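DNA-binding protein reb1 (Schizosaccharomyces pombe, PDB 5EYB) binds specific DNA sites in rDNA, including the replication fork barrier, and upstream of many genes, and has a role in terminating RNA polymerase I transcription. Local coordinates at residues E17-L22 and R77-I82; E23-N28 and V57-Q62. All blocks are in the same frame, centred on the assembly; numbering follows the deposited sequence.

Interaction 1. Residues E17-L22 and R77-I82; sequences EHWDYL and RALYNI
L79, in the last turn of helix 69-79, puts its branch point against two side chains of helix 16-32, W19 and L22. All the chemistry across this contact is apolar, with no hydrogen bond or ion pair between the segments. L79 CG lies 4.1 Å from W19 CZ3, close to the plane of the indole, so the leucine meets the ring at its edge. W19 reaches this far because chi1 of -78° sets CG beside its backbone N and anti to the carbonyl carbon, and the long, flat indole spans the gap where the two backbones stand 8.7 Å apart between the CA atoms of W19 and L79. The second apolar touch comes from L22, whose CD2 is 4.2 Å from the same L79 CG. Aromatic packing continues beyond the segments: W14 meets the W19 ring edge-to-face, and H75 of helix 69-79 also packs against it. Both helices lie within the first Myb-associated domain, a family of the helix-turn-helix clan. With no polar partners to dictate direction, the pairing of the helix 69-79 end with helix 16-32 rests here on shape and exclusion of water, for which tryptophan and leucine are well suited.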
loop_
_atom_site.group_PDB
_atom_site.type_symbol
_atom_site.label_atom_id
_atom_site.label_comp_id
_atom_site.label_asym_id
_atom_site.label_seq_id
_atom_site.Cartn_x
_atom_site.Cartn_y
_atom_site.Cartn_z
ATOM N N GLU A 17 -20.848 -1.530 -10.862
ATOM C CA GLU A 17 -21.669 -0.390 -11.245
ATOM C C GLU A 17 -20.815 0.699 -11.883
ATOM O O GLU A 17 -21.214 1.312 -12.874
ATOM C CB GLU A 17 -22.418 0.167 -10.032
ATOM N N HIS A 18 -19.636 0.923 -11.313
ATOM C CA HIS A 18 -18.721 1.945 -11.804
ATOM C C HIS A 18 -18.225 1.640 -13.212
ATOM O O HIS A 18 -18.007 2.550 -14.010
ATOM C CB HIS A 18 -17.539 2.097 -10.850
ATOM C CG HIS A 18 -17.916 2.663 -9.520
ATOM N ND1 HIS A 18 -17.271 2.322 -8.351
ATOM C CD2 HIS A 18 -18.880 3.549 -9.172
ATOM C CE1 HIS A 18 -17.819 2.973 -7.342
ATOM N NE2 HIS A 18 -18.798 3.725 -7.813
ATOM N N TRP A 19 -18.043 0.359 -13.512
ATOM C CA TRP A 19 -17.654 -0.046 -14.855
ATOM C C TRP A 19 -18.809 0.155 -15.826
ATOM O O TRP A 19 -18.615 0.610 -16.953
ATOM C CB TRP A 19 -17.195 -1.505 -14.879
ATOM C CG TRP A 19 -15.811 -1.717 -14.356
ATOM C CD1 TRP A 19 -15.459 -2.358 -13.205
ATOM C CD2 TRP A 19 -14.587 -1.287 -14.966
ATOM N NE1 TRP A 19 -14.092 -2.358 -13.062
ATOM C CE2 TRP A 19 -13.534 -1.705 -14.130
ATOM C CE3 TRP A 19 -14.281 -0.590 -16.140
ATOM C CZ2 TRP A 19 -12.198 -1.449 -14.427
ATOM C CZ3 TRP A 19 -12.953 -0.338 -16.435
ATOM C CH2 TRP A 19 -11.928 -0.766 -15.581
ATOM N N ASP A 20 -20.013 -0.192 -15.380
ATOM C CA ASP A 20 -21.202 -0.048 -16.211
ATOM C C ASP A 20 -21.481 1.418 -16.510
ATOM O O ASP A 20 -21.926 1.758 -17.606
ATOM C CB ASP A 20 -22.416 -0.689 -15.534
ATOM C CG ASP A 20 -22.363 -2.204 -15.558
ATOM O OD1 ASP A 20 -21.714 -2.761 -16.468
ATOM O OD2 ASP A 20 -22.971 -2.838 -14.670
ATOM N N TYR A 21 -21.213 2.283 -15.537
ATOM C CA TYR A 21 -21.390 3.716 -15.732
ATOM C C TYR A 21 -20.405 4.247 -16.770
ATOM O O TYR A 21 -20.775 5.015 -17.657
ATOM C CB TYR A 21 -21.219 4.470 -14.413
ATOM C CG TYR A 21 -21.263 5.972 -14.575
ATOM C CD1 TYR A 21 -22.466 6.629 -14.794
ATOM C CD2 TYR A 21 -20.101 6.734 -14.514
ATOM C CE1 TYR A 21 -22.513 8.001 -14.948
ATOM C CE2 TYR A 21 -20.139 8.106 -14.666
ATOM C CZ TYR A 21 -21.348 8.735 -14.882
ATOM O OH TYR A 21 -21.395 10.101 -15.036
ATOM N N LEU A 22 -19.152 3.826 -16.650
ATOM C CA LEU A 22 -18.104 4.260 -17.563
ATOM C C LEU A 22 -18.418 3.844 -18.994
ATOM O O LEU A 22 -18.350 4.657 -19.913
ATOM C CB LEU A 22 -16.754 3.687 -17.136
ATOM C CG LEU A 22 -15.530 4.326 -17.791
ATOM C CD1 LEU A 22 -15.443 5.792 -17.396
ATOM C CD2 LEU A 22 -14.260 3.584 -17.405
ATOM N N ARG A 77 -8.338 4.206 -19.399
ATOM C CA ARG A 77 -7.325 3.733 -20.319
ATOM C C ARG A 77 -7.249 2.234 -20.371
ATOM O O ARG A 77 -6.812 1.692 -21.338
ATOM C CB ARG A 77 -5.971 4.357 -20.044
ATOM C CG ARG A 77 -5.938 5.827 -20.376
ATOM C CD ARG A 77 -4.541 6.385 -20.404
ATOM N NE ARG A 77 -4.517 7.640 -21.119
ATOM C CZ ARG A 77 -4.358 8.802 -20.529
ATOM N NH1 ARG A 77 -4.187 8.851 -19.239
ATOM N NH2 ARG A 77 -4.352 9.900 -21.227
ATOM N N ALA A 78 -7.550 1.585 -19.265
ATOM C CA ALA A 78 -7.705 0.144 -19.196
ATOM C C ALA A 78 -8.904 -0.405 -19.944
ATOM O O ALA A 78 -8.878 -1.522 -20.402
ATOM C CB ALA A 78 -7.719 -0.318 -17.764
ATOM N N LEU A 79 -9.979 0.359 -20.013
ATOM C CA LEU A 79 -11.206 -0.076 -20.661
ATOM C C LEU A 79 -11.110 -0.328 -22.158
ATOM O O LEU A 79 -11.541 -1.346 -22.659
ATOM C CB LEU A 79 -12.248 0.999 -20.434
ATOM C CG LEU A 79 -13.707 0.642 -20.317
ATOM C CD1 LEU A 79 -14.463 1.569 -21.223
ATOM C CD2 LEU A 79 -13.968 -0.793 -20.677
ATOM N N TYR A 80 -10.501 0.614 -22.865
ATOM C CA TYR A 80 -9.941 0.451 -24.194
ATOM C C TYR A 80 -8.707 -0.088 -23.663
ATOM O O TYR A 80 -8.490 0.204 -22.531
ATOM C CB TYR A 80 -9.641 1.808 -24.774
ATOM C CG TYR A 80 -10.886 2.560 -24.995
ATOM C CD1 TYR A 80 -11.440 2.636 -26.232
ATOM C CD2 TYR A 80 -11.542 3.140 -23.959
ATOM C CE1 TYR A 80 -12.606 3.302 -26.442
ATOM C CE2 TYR A 80 -12.713 3.802 -24.161
ATOM C CZ TYR A 80 -13.230 3.873 -25.411
ATOM O OH TYR A 80 -14.386 4.528 -25.640
ATOM N N ASN A 81 -7.923 -0.867 -24.384
ATOM C CA ASN A 81 -6.764 -1.455 -23.746
ATOM C C ASN A 81 -5.538 -0.692 -24.109
ATOM O O ASN A 81 -5.156 -0.653 -25.247
ATOM C CB ASN A 81 -6.698 -2.918 -24.090
ATOM C CG ASN A 81 -8.055 -3.564 -24.010
ATOM O OD1 ASN A 81 -8.339 -4.340 -23.110
ATOM N ND2 ASN A 81 -8.918 -3.209 -24.936
ATOM N N ILE A 82 -4.920 -0.071 -23.125
ATOM C CA ILE A 82 -3.714 0.679 -23.363
ATOM C C ILE A 82 -2.642 -0.035 -22.600
ATOM O O ILE A 82 -2.789 -0.312 -21.427
ATOM C CB ILE A 82 -3.857 2.157 -22.958
ATOM C CG1 ILE A 82 -4.485 2.965 -24.081
ATOM C CG2 ILE A 82 -2.518 2.807 -22.687
ATOM C CD1 ILE A 82 -5.588 2.260 -24.817
#

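Interaction 2. Residues E23-N28 and V57-Q62; sequences ERRMQN and VKLLVQ
R25 meets L60 through its CG methylene: chi1 (-156°), with CG anti to the backbone N, puts that carbon beside the leucine, and the bends at chi2 and chi3 then turn the rest of the chain aside. L60 answers with CG anti to its own carbonyl carbon (chi1 -64°); CD1 takes the extended position, and the remaining branch, CD2, is the one that meets the arginine. The contact is helix-on-helix packing between helix 16-32 and helix 51-63 in the first Myb-associated domain of the helix-turn-helix clan. R25 and L60 also have the nearest pair of CA atoms across the segments, 8.8 Å apart, and their side chains run past each other in opposite directions. L59 adds a second apolar surface to the same arginine methylene. An arginine suits this partly exposed position because its aliphatic part can cover leucines while its charged group stays off the apolar surface; neither segment hydrogen-bonds to the other. The leucines play different parts: L60 is buried and also packs on Y21 and L22 of helix 16-32, whereas L59 is exposed. Deeper in, M26 lies against L56 of helix 51-63 and L76 of helix 69-79, as a flexible thioether side chain can. On the arginine, a single carbon serves both leucines: R25 CG lies 4.1 Å from L60 CD2 and 4.2 Å from L59 CD2.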
loop_
_atom_site.group_PDB
_atom_site.type_symbol
_atom_site.label_atom_id
_atom_site.label_comp_id
_atom_site.label_asym_id
_atom_site.label_seq_id
_atom_site.Cartn_x
_atom_site.Cartn_y
_atom_site.Cartn_z
ATOM N N GLU A 23 -18.764 2.574 -19.168
ATOM C CA GLU A 23 -19.071 2.031 -20.484
ATOM C C GLU A 23 -20.260 2.743 -21.123
ATOM O O GLU A 23 -20.239 3.048 -22.316
ATOM C CB GLU A 23 -19.346 0.529 -20.389
ATOM N N ARG A 24 -21.292 3.010 -20.326
ATOM C CA ARG A 24 -22.483 3.704 -20.812
ATOM C C ARG A 24 -22.158 5.141 -21.207
ATOM O O ARG A 24 -22.582 5.620 -22.257
ATOM C CB ARG A 24 -23.589 3.694 -19.752
ATOM C CG ARG A 24 -24.854 4.434 -20.175
ATOM C CD ARG A 24 -25.723 4.817 -18.980
ATOM N NE ARG A 24 -26.848 5.667 -19.373
ATOM C CZ ARG A 24 -27.681 6.256 -18.519
ATOM N NH1 ARG A 24 -27.521 6.095 -17.212
ATOM N NH2 ARG A 24 -28.673 7.009 -18.972
ATOM N N ARG A 25 -21.397 5.821 -20.355
ATOM C CA ARG A 25 -21.012 7.203 -20.602
ATOM C C ARG A 25 -20.105 7.293 -21.825
ATOM O O ARG A 25 -20.054 8.320 -22.500
ATOM C CB ARG A 25 -20.310 7.789 -19.374
ATOM C CG ARG A 25 -20.383 9.302 -19.280
ATOM C CD ARG A 25 -21.821 9.778 -19.353
ATOM N NE ARG A 25 -22.667 9.101 -18.375
ATOM C CZ ARG A 25 -23.995 9.150 -18.376
ATOM N NH1 ARG A 25 -24.634 9.844 -19.310
ATOM N NH2 ARG A 25 -24.687 8.502 -17.448
ATOM N N MET A 26 -19.399 6.204 -22.102
ATOM C CA MET A 26 -18.493 6.139 -23.238
ATOM C C MET A 26 -19.237 5.839 -24.531
ATOM O O MET A 26 -18.872 6.333 -25.596
ATOM C CB MET A 26 -17.420 5.081 -22.998
ATOM C CG MET A 26 -16.030 5.526 -23.384
ATOM S SD MET A 26 -15.558 7.033 -22.523
ATOM C CE MET A 26 -15.878 6.551 -20.837
ATOM N N GLN A 27 -20.277 5.016 -24.433
ATOM C CA GLN A 27 -21.117 4.712 -25.585
ATOM C C GLN A 27 -21.858 5.965 -26.040
ATOM O O GLN A 27 -21.997 6.216 -27.236
ATOM C CB GLN A 27 -22.112 3.597 -25.255
ATOM N N ASN A 28 -22.328 6.749 -25.075
ATOM C CA ASN A 28 -23.039 7.988 -25.369
ATOM C C ASN A 28 -22.100 9.044 -25.932
ATOM O O ASN A 28 -22.499 9.881 -26.742
ATOM C CB ASN A 28 -23.733 8.516 -24.113
ATOM C CG ASN A 28 -24.816 7.581 -23.612
ATOM O OD1 ASN A 28 -25.509 6.933 -24.398
ATOM N ND2 ASN A 28 -24.967 7.506 -22.294
ATOM N N VAL A 57 -13.851 13.669 -19.238
ATOM C CA VAL A 57 -13.141 13.243 -18.041
ATOM C C VAL A 57 -13.480 14.155 -16.867
ATOM O O VAL A 57 -13.727 13.684 -15.756
ATOM C CB VAL A 57 -11.616 13.226 -18.262
ATOM C CG1 VAL A 57 -10.885 12.937 -16.956
ATOM C CG2 VAL A 57 -11.249 12.196 -19.317
ATOM N N LYS A 58 -13.497 15.460 -17.126
ATOM C CA LYS A 58 -13.886 16.444 -16.125
ATOM C C LYS A 58 -15.248 16.108 -15.523
ATOM O O LYS A 58 -15.463 16.272 -14.321
ATOM C CB LYS A 58 -13.910 17.847 -16.734
ATOM C CG LYS A 58 -12.838 18.778 -16.190
ATOM C CD LYS A 58 -12.899 20.149 -16.849
ATOM C CE LYS A 58 -12.505 20.075 -18.315
ATOM N NZ LYS A 58 -12.677 21.385 -18.999
ATOM N N LEU A 59 -16.159 15.633 -16.369
ATOM C CA LEU A 59 -17.480 15.200 -15.926
ATOM C C LEU A 59 -17.373 13.976 -15.024
ATOM O O LEU A 59 -17.992 13.923 -13.959
ATOM C CB LEU A 59 -18.379 14.901 -17.131
ATOM C CG LEU A 59 -19.773 14.318 -16.888
ATOM C CD1 LEU A 59 -20.748 14.906 -17.881
ATOM C CD2 LEU A 59 -19.770 12.799 -17.005
ATOM N N LEU A 60 -16.589 12.996 -15.465
ATOM C CA LEU A 60 -16.373 11.765 -14.708
ATOM C C LEU A 60 -15.838 12.051 -13.311
ATOM O O LEU A 60 -16.305 11.472 -12.329
ATOM C CB LEU A 60 -15.405 10.846 -15.454
ATOM C CG LEU A 60 -15.881 10.328 -16.809
ATOM C CD1 LEU A 60 -14.819 9.447 -17.436
ATOM C CD2 LEU A 60 -17.193 9.575 -16.660
ATOM N N VAL A 61 -14.857 12.946 -13.235
ATOM C CA VAL A 61 -14.259 13.328 -11.964
ATOM C C VAL A 61 -15.323 13.872 -11.021
ATOM O O VAL A 61 -15.340 13.550 -9.833
ATOM C CB VAL A 61 -13.150 14.380 -12.151
ATOM C CG1 VAL A 61 -12.608 14.829 -10.803
ATOM C CG2 VAL A 61 -12.033 13.823 -13.016
ATOM N N GLN A 62 -16.219 14.686 -11.566
ATOM C CA GLN A 62 -17.309 15.254 -10.785
ATOM C C GLN A 62 -18.372 14.204 -10.481
ATOM O O GLN A 62 -18.948 14.186 -9.392
ATOM C CB GLN A 62 -17.932 16.438 -11.523
ATOM C CG GLN A 62 -19.167 16.999 -10.849
ATOM C CD GLN A 62 -19.913 17.975 -11.729
ATOM O OE1 GLN A 62 -21.122 17.857 -11.917
ATOM N NE2 GLN A 62 -19.194 18.951 -12.274
#

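Overall arrangement
Interactions 1 and 2 use successive parts of helix 16-32, and their centres lie about 10 Å apart. Interaction 1 sets that helix against the end of helix 69-79, and interaction 2 against helix 51-63, the preceding helix in the chain; interaction 2 is therefore nested inside the loop that interaction 1 closes. The two join directly: L22 CD1 is 3.7 Å from L60 CD1, and Y21 CE2 is 3.8 Å from L60 CD2, so the two contacts meet through L22, Y21 and L60. Bound DNA comes within about 5 Å of the nearest atom of interaction 1 and about 4 Å of interaction 2, where K58 packs on a phosphate.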